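Local atomic coordinates of GTPase-activating protein GYP1 (Saccharomyces cerevisiae, PDB entry 1FKM), a protein that stimulates GTP hydrolysis by the Ypt/Rab GTPases Ypt1 and Ypt7, supplying an arginine and a glutamine finger in trans, and thereby regulates them negatively on Golgi and vacuole. Residues K66-S71 and L174-F179; K73-D78 and I116-A121. All coordinates share one frame; numbering follows the deposited sequence.

Contact 1: residues K66-S71 and L174-F179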
loop_
_atom_site.group_PDB
_atom_site.type_symbol
_atom_site.label_atom_id
_atom_site.label_comp_id
_atom_site.label_asym_id
_atom_site.label_seq_id
_atom_site.Cartn_x
_atom_site.Cartn_y
_atom_site.Cartn_z
ATOM N N LYS A 66 17.806 -7.205 13.144
ATOM C CA LYS A 66 19.261 -7.241 13.137
ATOM C C LYS A 66 19.748 -7.399 11.693
ATOM O O LYS A 66 20.757 -6.807 11.298
ATOM C CB LYS A 66 19.766 -8.411 13.983
ATOM C CG LYS A 66 21.283 -8.527 14.041
ATOM C CD LYS A 66 21.709 -9.712 14.895
ATOM C CE LYS A 66 23.222 -9.856 14.917
ATOM N NZ LYS A 66 23.768 -10.107 13.553
ATOM N N GLU A 67 19.027 -8.196 10.908
ATOM C CA GLU A 67 19.386 -8.423 9.507
ATOM C C GLU A 67 19.284 -7.123 8.710
ATOM O O GLU A 67 20.116 -6.839 7.845
ATOM C CB GLU A 67 18.464 -9.474 8.880
ATOM C CG GLU A 67 18.986 -10.046 7.573
ATOM C CD GLU A 67 17.991 -10.968 6.891
ATOM O OE1 GLU A 67 17.166 -11.588 7.593
ATOM O OE2 GLU A 67 18.046 -11.083 5.648
ATOM N N TYR A 68 18.245 -6.341 8.989
ATOM C CA TYR A 68 18.058 -5.060 8.310
ATOM C C TYR A 68 19.288 -4.193 8.568
ATOM O O TYR A 68 19.895 -3.657 7.639
ATOM C CB TYR A 68 16.821 -4.351 8.856
ATOM C CG TYR A 68 16.664 -2.935 8.356
ATOM C CD1 TYR A 68 16.275 -2.682 7.041
ATOM C CD2 TYR A 68 16.933 -1.844 9.188
ATOM C CE1 TYR A 68 16.158 -1.384 6.561
ATOM C CE2 TYR A 68 16.817 -0.529 8.713
ATOM C CZ TYR A 68 16.432 -0.315 7.397
ATOM O OH TYR A 68 16.334 0.964 6.898
ATOM N N ARG A 69 19.645 -4.071 9.842
ATOM C CA ARG A 69 20.794 -3.274 10.267
ATOM C C ARG A 69 22.088 -3.728 9.595
ATOM O O ARG A 69 22.828 -2.913 9.041
ATOM C CB ARG A 69 20.956 -3.360 11.789
ATOM C CG ARG A 69 19.894 -2.616 12.598
ATOM C CD ARG A 69 20.149 -2.784 14.091
ATOM N NE ARG A 69 19.345 -1.887 14.917
ATOM C CZ ARG A 69 18.038 -2.018 15.136
ATOM N NH1 ARG A 69 17.368 -3.022 14.589
ATOM N NH2 ARG A 69 17.399 -1.142 15.904
ATOM N N ASP A 70 22.355 -5.031 9.647
ATOM C CA ASP A 70 23.564 -5.582 9.041
ATOM C C ASP A 70 23.605 -5.341 7.538
ATOM O O ASP A 70 24.646 -4.975 6.987
ATOM C CB ASP A 70 23.677 -7.084 9.311
ATOM C CG ASP A 70 23.792 -7.409 10.787
ATOM O OD1 ASP A 70 24.285 -6.552 11.553
ATOM O OD2 ASP A 70 23.402 -8.531 11.178
ATOM N N SER A 71 22.472 -5.548 6.877
ATOM C CA SER A 71 22.395 -5.353 5.435
ATOM C C SER A 71 22.688 -3.907 5.062
ATOM O O SER A 71 23.390 -3.632 4.089
ATOM C CB SER A 71 21.008 -5.741 4.922
ATOM O OG SER A 71 20.757 -7.117 5.123
ATOM N N LEU A 174 11.451 0.215 13.373
ATOM C CA LEU A 174 10.318 0.600 12.531
ATOM C C LEU A 174 10.717 0.472 11.060
ATOM O O LEU A 174 9.959 -0.050 10.235
ATOM C CB LEU A 174 9.907 2.046 12.840
ATOM C CG LEU A 174 8.915 2.706 11.865
ATOM C CD1 LEU A 174 7.563 2.017 11.966
ATOM C CD2 LEU A 174 8.786 4.185 12.181
ATOM N N GLU A 175 11.918 0.957 10.745
ATOM C CA GLU A 175 12.454 0.895 9.390
ATOM C C GLU A 175 12.540 -0.547 8.907
ATOM O O GLU A 175 12.176 -0.858 7.779
ATOM C CB GLU A 175 13.855 1.522 9.340
ATOM C CG GLU A 175 13.866 3.044 9.250
ATOM C CD GLU A 175 15.272 3.623 9.318
ATOM O OE1 GLU A 175 16.219 2.994 8.793
ATOM O OE2 GLU A 175 15.427 4.721 9.887
ATOM N N ALA A 176 13.040 -1.422 9.773
ATOM C CA ALA A 176 13.185 -2.834 9.436
ATOM C C ALA A 176 11.825 -3.482 9.146
ATOM O O ALA A 176 11.652 -4.160 8.127
ATOM C CB ALA A 176 13.886 -3.563 10.583
ATOM N N ASP A 177 10.861 -3.272 10.036
ATOM C CA ASP A 177 9.535 -3.848 9.840
ATOM C C ASP A 177 8.924 -3.339 8.534
ATOM O O ASP A 177 8.353 -4.112 7.770
ATOM C CB ASP A 177 8.604 -3.491 11.001
ATOM C CG ASP A 177 9.029 -4.129 12.319
ATOM O OD1 ASP A 177 9.973 -4.955 12.326
ATOM O OD2 ASP A 177 8.403 -3.807 13.354
ATOM N N THR A 178 9.047 -2.038 8.291
ATOM C CA THR A 178 8.509 -1.424 7.084
ATOM C C THR A 178 9.169 -2.041 5.852
ATOM O O THR A 178 8.493 -2.415 4.887
ATOM C CB THR A 178 8.747 0.105 7.110
ATOM O OG1 THR A 178 8.103 0.662 8.266
ATOM C CG2 THR A 178 8.172 0.765 5.859
ATOM N N PHE A 179 10.491 -2.154 5.897
ATOM C CA PHE A 179 11.269 -2.734 4.800
ATOM C C PHE A 179 10.864 -4.172 4.459
ATOM O O PHE A 179 10.643 -4.512 3.288
ATOM C CB PHE A 179 12.759 -2.715 5.158
ATOM C CG PHE A 179 13.605 -3.557 4.251
ATOM C CD1 PHE A 179 13.897 -3.135 2.958
ATOM C CD2 PHE A 179 14.081 -4.800 4.678
ATOM C CE1 PHE A 179 14.647 -3.939 2.096
ATOM C CE2 PHE A 179 14.832 -5.612 3.823
ATOM C CZ PHE A 179 15.115 -5.182 2.530
#
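The Tyr68 ring lies across helix 168-186, with backbone atoms over one face and side chains at its rim. Ala176 CA sits over that face, 3.9 Å from the ring centroid and 21° off the normal, a CH-pi contact; Glu175 C lies over the same face, displaced toward the rim. Near the plane of the ring, Phe179 CD2 meets the edge at Tyr68 CD1, 3.9 Å away. The two aromatic planes are inclined at 45°, an oblique pairing, with Phe179 CB and CG also alongside the CD1-CE1 side of the ring. In the ring plane at the hydroxyl end lies Glu175 OE1, its carboxylate turned almost perpendicular to the ring.

Tyr68 reaches this site because its CG stands anti to the backbone N (chi1 172°), which carries the ring out over the neighbouring helix. Ala176 suits the crossing: its small methyl lets Tyr68 CB come within 3.5 Å of Ala176 CB. The short helical segments run almost at right angles, their axes 9.1 Å apart, a buried helix-helix packing inside the all-helical Rab-GAP TBC domain, away from its catalytic fingers. Tyr68 supplies about half of the surface buried between the segments, nearly all of its own side's share. Arg69, on the same helix, forms a salt bridge with Asp173, just before residues 174-179.

Tyr68 OH donates to Glu175 OE1 over 2.8 Å, using the anti lone pair of that oxygen. Glu175 OE2 accepts from Ser112 and forms a salt bridge with Arg115. A buried acid is thus gripped at both oxygens, which probably stabilises its ionised form; tyrosine combines an apolar ring for the helix surface with a hydroxyl that binds one carboxylate oxygen, while Arg115 balances the charge at the other.

Contact 2: residues K73-D78 and I116-A121; sequences KHTFSD and ILYLWA
Thr75 and Phe76, where helix 57-74 gives way to a loop, meet the ring of Tyr118 on helix 107-123. In Tyr118 a chi1 of 178° places the ring opposite the amide nitrogen and carries CE2 and the hydroxyl out to the turn. Thr75 presents its hydroxyl here: OG1 lies 3.3 Å from Tyr118 CE2. That oxygen points away from the backbone N of Thr75 (chi1 -175°), which leaves the methyl CG2 between the backbone N and the carbonyl carbon. From there CG2 touches Tyr118 CE2 at 4.0 Å and reaches Leu119 CD1 only loosely, at 4.4 Å. The backbone joins in as well, since Thr75 O lies in the plane of the Tyr118 ring at its edge, 3.6 Å from Tyr118 OH.

Phe76 adopts a different rotamer, its CG on the side of the backbone N and opposite the carbonyl carbon, and this brings the end of the ring toward helix 107-123. Phe76 CE1 rests 3.9 Å from Tyr118 CE2. Although the two ring planes are only 5° from parallel, their centroids are 5.9 Å apart and the rings scarcely overlap; the pair slides past rather than stacks. Tyr118 is gripped further by helix 83-93, where Trp87 meets it edge-to-face and Ile90 packs against it, which suits a large aromatic placed among three parts of the domain.

Van der Waals packing joins the two segments, without hydrogen bonds between them. Thr75 OG1 is buried with no polar partner anywhere in the model, although this residue is poorly ordered, so its exact placement is uncertain. The chemistry therefore implies a weakly directional junction: aromatic carbons packed against a threonine hydroxyl, its backbone carbonyl and a phenyl ring, with polar bonding fixing little of it.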
loop_
_atom_site.group_PDB
_atom_site.type_symbol
_atom_site.label_atom_id
_atom_site.label_comp_id
_atom_site.label_asym_id
_atom_site.label_seq_id
_atom_site.Cartn_x
_atom_site.Cartn_y
_atom_site.Cartn_z
ATOM N N LYS A 73 24.367 -1.753 6.909
ATOM C CA LYS A 73 25.755 -1.489 7.268
ATOM C C LYS A 73 26.671 -2.006 6.162
ATOM O O LYS A 73 27.638 -1.349 5.778
ATOM C CB LYS A 73 26.094 -2.189 8.584
ATOM C CG LYS A 73 27.490 -1.906 9.106
ATOM C CD LYS A 73 27.820 -2.791 10.299
ATOM C CE LYS A 73 26.818 -2.611 11.428
ATOM N NZ LYS A 73 27.114 -3.519 12.573
ATOM N N HIS A 74 26.346 -3.189 5.650
ATOM C CA HIS A 74 27.120 -3.817 4.589
ATOM C C HIS A 74 27.012 -3.043 3.278
ATOM O O HIS A 74 27.980 -2.947 2.525
ATOM C CB HIS A 74 26.635 -5.255 4.381
ATOM C CG HIS A 74 27.365 -5.995 3.304
ATOM N ND1 HIS A 74 28.706 -6.307 3.389
ATOM C CD2 HIS A 74 26.938 -6.496 2.120
ATOM C CE1 HIS A 74 29.073 -6.969 2.306
ATOM N NE2 HIS A 74 28.019 -7.096 1.520
ATOM N N THR A 75 25.837 -2.485 3.007
ATOM C CA THR A 75 25.618 -1.739 1.772
ATOM C C THR A 75 26.137 -0.299 1.813
ATOM O O THR A 75 25.945 0.458 0.859
ATOM C CB THR A 75 24.117 -1.716 1.397
ATOM O OG1 THR A 75 23.950 -1.074 0.129
ATOM C CG2 THR A 75 23.315 -0.961 2.443
ATOM N N PHE A 76 26.787 0.079 2.910
ATOM C CA PHE A 76 27.332 1.429 3.039
ATOM C C PHE A 76 28.855 1.448 3.020
ATOM O O PHE A 76 29.505 0.749 3.799
ATOM C CB PHE A 76 26.839 2.104 4.324
ATOM C CG PHE A 76 25.430 2.621 4.240
ATOM C CD1 PHE A 76 24.992 3.302 3.109
ATOM C CD2 PHE A 76 24.549 2.451 5.302
ATOM C CE1 PHE A 76 23.697 3.806 3.037
ATOM C CE2 PHE A 76 23.251 2.952 5.239
ATOM C CZ PHE A 76 22.824 3.631 4.104
ATOM N N SER A 77 29.408 2.263 2.124
ATOM C CA SER A 77 30.851 2.413 1.962
ATOM C C SER A 77 31.617 1.113 2.189
ATOM O O SER A 77 32.639 1.092 2.877
ATOM C CB SER A 77 31.375 3.505 2.903
ATOM O OG SER A 77 31.010 3.252 4.249
ATOM N N ASP A 78 31.116 0.030 1.602
ATOM C CA ASP A 78 31.752 -1.273 1.735
ATOM C C ASP A 78 32.130 -1.831 0.365
ATOM O O ASP A 78 33.296 -2.134 0.107
ATOM C CB ASP A 78 30.810 -2.245 2.445
ATOM C CG ASP A 78 31.413 -3.628 2.608
ATOM O OD1 ASP A 78 32.411 -3.761 3.348
ATOM O OD2 ASP A 78 30.890 -4.583 1.991
ATOM N N ILE A 116 15.219 2.745 3.695
ATOM C CA ILE A 116 14.331 1.636 3.356
ATOM C C ILE A 116 14.297 1.383 1.852
ATOM O O ILE A 116 14.476 0.250 1.394
ATOM C CB ILE A 116 12.888 1.914 3.844
ATOM C CG1 ILE A 116 12.856 1.938 5.375
ATOM C CG2 ILE A 116 11.945 0.850 3.299
ATOM C CD1 ILE A 116 11.536 2.449 5.967
ATOM N N LEU A 117 14.070 2.440 1.081
ATOM C CA LEU A 117 13.990 2.298 -0.364
ATOM C C LEU A 117 15.327 1.938 -0.982
ATOM O O LEU A 117 15.384 1.178 -1.949
ATOM C CB LEU A 117 13.463 3.586 -0.995
ATOM C CG LEU A 117 12.028 3.935 -0.588
ATOM C CD1 LEU A 117 11.627 5.265 -1.216
ATOM C CD2 LEU A 117 11.083 2.833 -1.032
ATOM N N TYR A 118 16.400 2.481 -0.418
ATOM C CA TYR A 118 17.733 2.200 -0.935
ATOM C C TYR A 118 18.044 0.715 -0.786
ATOM O O TYR A 118 18.508 0.072 -1.730
ATOM C CB TYR A 118 18.778 3.026 -0.182
ATOM C CG TYR A 118 20.197 2.756 -0.623
ATOM C CD1 TYR A 118 20.627 3.092 -1.908
ATOM C CD2 TYR A 118 21.109 2.150 0.242
ATOM C CE1 TYR A 118 21.936 2.830 -2.324
ATOM C CE2 TYR A 118 22.418 1.880 -0.162
ATOM C CZ TYR A 118 22.825 2.222 -1.444
ATOM O OH TYR A 118 24.112 1.934 -1.850
ATOM N N LEU A 119 17.787 0.171 0.401
ATOM C CA LEU A 119 18.060 -1.242 0.646
ATOM C C LEU A 119 17.246 -2.139 -0.275
ATOM O O LEU A 119 17.761 -3.126 -0.807
ATOM C CB LEU A 119 17.778 -1.607 2.107
ATOM C CG LEU A 119 18.110 -3.064 2.463
ATOM C CD1 LEU A 119 19.582 -3.350 2.157
ATOM C CD2 LEU A 119 17.805 -3.319 3.932
ATOM N N TRP A 120 15.971 -1.810 -0.471
ATOM C CA TRP A 120 15.139 -2.621 -1.355
ATOM C C TRP A 120 15.679 -2.541 -2.782
ATOM O O TRP A 120 15.757 -3.555 -3.491
ATOM C CB TRP A 120 13.684 -2.140 -1.342
ATOM C CG TRP A 120 12.785 -3.017 -2.178
ATOM C CD1 TRP A 120 12.091 -4.115 -1.760
ATOM C CD2 TRP A 120 12.546 -2.904 -3.587
ATOM N NE1 TRP A 120 11.435 -4.695 -2.823
ATOM C CE2 TRP A 120 11.699 -3.972 -3.955
ATOM C CE3 TRP A 120 12.970 -2.005 -4.577
ATOM C CZ2 TRP A 120 11.267 -4.169 -5.272
ATOM C CZ3 TRP A 120 12.542 -2.202 -5.884
ATOM C CH2 TRP A 120 11.700 -3.275 -6.219
ATOM N N ALA A 121 16.048 -1.337 -3.210
ATOM C CA ALA A 121 16.565 -1.142 -4.564
ATOM C C ALA A 121 17.857 -1.926 -4.799
ATOM O O ALA A 121 18.048 -2.522 -5.859
ATOM C CB ALA A 121 16.796 0.342 -4.825
#

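How the contacts relate
Contact 1 and contact 2 use successive parts of helix 57-74 and its exit, with centres about 10 Å apart, and contact 2 is nested within the chain loop that contact 1 closes. Leu119 ties them together: its CD2 lies 3.5 Å from Tyr68 CD1 and 3.6 Å from Phe179 CZ. A second join sets Ile116 CG1 against Glu175 O at 3.7 Å. Helix 107-123 thus packs against both helix 57-74 and helix 168-186, making one continuous core within the Rab-GAP TBC domain. Both contacts lie away from the arginine finger Arg96 and the glutamine finger Gln131, and belong to the helical framework.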